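Local structure of DUF5063 domain-containing protein (Bacteroides fragilis, 3NRH) at residues A117-Y120 and Q121-D125. The protein is of unknown function, a predominantly alpha-helical member of the DUF5063 family. Sequence-based numbering, arbitrary orientation.
Sequences ADIY and QDIKD
Within helix 112-131, Y120 and K124 stand one turn apart and run side by side, their side chains pointing the same way. K124 CB sits 3.9 Å from the centroid of the Y120 ring and 13° off its normal, which identifies a CH-pi contact over the face. Both side chains leave with CG anti to the backbone N (chi1 175° in Y120, -178° in K124); a bend at chi2 of K124 then takes its chain along the phenol, with CD 3.6 Å from Y120 OH. Both polar ends reach E28 OE2 of helix 11-28, Y120 OH by a hydrogen bond and K124 NZ by a salt bridge. Their backbones are joined as well: K124 N donates to Y120 O at 2.7 Å. One residue earlier, the i/i+4 pair I119 and I123 meets with CG2 3.9 Å from CG1, and both side chains touch W153 of helix 135-169. At D118 the carbonyl O accepts a hydrogen bond from a water (2.8 Å), which also donates to D122 OD2 at 2.7 Å; D122 OD1 is hydrogen-bonded to N148 ND2. E28 OE2, met by both the phenol and the ammonium group, is thus probably stabilised as the anion.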
# COMPACT_ATOMS: atom_id res chain seq x y z
N ALA A 117 -2.65 15.43 -5.69
CA ALA A 117 -3.75 16.37 -5.93
C ALA A 117 -4.85 15.69 -6.74
O ALA A 117 -6.04 15.92 -6.50
CB ALA A 117 -3.23 17.61 -6.66
N ASP A 118 -4.46 14.84 -7.69
CA ASP A 118 -5.44 14.12 -8.50
C ASP A 118 -6.27 13.16 -7.64
O ASP A 118 -7.49 13.10 -7.78
CB ASP A 118 -4.76 13.31 -9.62
CG ASP A 118 -4.29 14.19 -10.77
OD1 ASP A 118 -4.64 15.38 -10.80
OD2 ASP A 118 -3.56 13.67 -11.64
N ILE A 119 -5.61 12.41 -6.77
CA ILE A 119 -6.31 11.47 -5.89
C ILE A 119 -7.24 12.28 -4.98
O ILE A 119 -8.40 11.92 -4.78
CB ILE A 119 -5.30 10.67 -5.04
CG1 ILE A 119 -4.41 9.82 -5.96
CG2 ILE A 119 -6.03 9.78 -4.03
CD1 ILE A 119 -3.24 9.16 -5.25
N TYR A 120 -6.72 13.38 -4.46
CA TYR A 120 -7.47 14.28 -3.58
C TYR A 120 -8.77 14.74 -4.25
O TYR A 120 -9.82 14.80 -3.61
CB TYR A 120 -6.61 15.49 -3.22
CG TYR A 120 -7.31 16.56 -2.40
CD1 TYR A 120 -7.35 16.48 -1.01
CD2 TYR A 120 -7.91 17.65 -3.02
CE1 TYR A 120 -7.99 17.48 -0.25
CE2 TYR A 120 -8.54 18.65 -2.28
CZ TYR A 120 -8.58 18.56 -0.90
OH TYR A 120 -9.22 19.54 -0.17
N GLN A 121 -8.70 15.06 -5.54
CA GLN A 121 -9.90 15.51 -6.24
C GLN A 121 -11.02 14.48 -6.11
O GLN A 121 -12.16 14.83 -5.82
CB GLN A 121 -9.61 15.77 -7.72
CG GLN A 121 -10.74 16.48 -8.45
CD GLN A 121 -10.40 16.78 -9.89
OE1 GLN A 121 -9.30 17.23 -10.20
NE2 GLN A 121 -11.35 16.53 -10.79
N ASP A 122 -10.71 13.21 -6.33
CA ASP A 122 -11.75 12.19 -6.22
C ASP A 122 -12.18 11.93 -4.78
O ASP A 122 -13.37 11.82 -4.51
CB ASP A 122 -11.29 10.88 -6.86
CG ASP A 122 -11.83 10.69 -8.26
OD1 ASP A 122 -13.07 10.71 -8.44
OD2 ASP A 122 -11.02 10.53 -9.20
N ILE A 123 -11.23 11.84 -3.87
CA ILE A 123 -11.56 11.57 -2.47
C ILE A 123 -12.32 12.73 -1.81
O ILE A 123 -13.33 12.52 -1.14
CB ILE A 123 -10.30 11.26 -1.64
CG1 ILE A 123 -9.51 10.13 -2.31
CG2 ILE A 123 -10.70 10.84 -0.22
CD1 ILE A 123 -10.29 8.84 -2.49
N LYS A 124 -11.82 13.95 -2.00
CA LYS A 124 -12.45 15.13 -1.40
C LYS A 124 -13.88 15.36 -1.90
O LYS A 124 -14.78 15.70 -1.12
CB LYS A 124 -11.61 16.38 -1.69
CG LYS A 124 -12.16 17.67 -1.07
CD LYS A 124 -12.15 17.63 0.45
CE LYS A 124 -12.59 18.97 1.04
NZ LYS A 124 -12.48 18.99 2.53
N ASP A 125 -14.10 15.18 -3.20
CA ASP A 125 -15.45 15.37 -3.75
C ASP A 125 -16.41 14.39 -3.10
O ASP A 125 -17.56 14.73 -2.80
CB ASP A 125 -15.45 15.17 -5.27
CG ASP A 125 -14.92 16.38 -6.02
OD1 ASP A 125 -14.74 17.44 -5.40
OD2 ASP A 125 -14.70 16.27 -7.25
O HOH W 1 -8.35 10.90 -9.28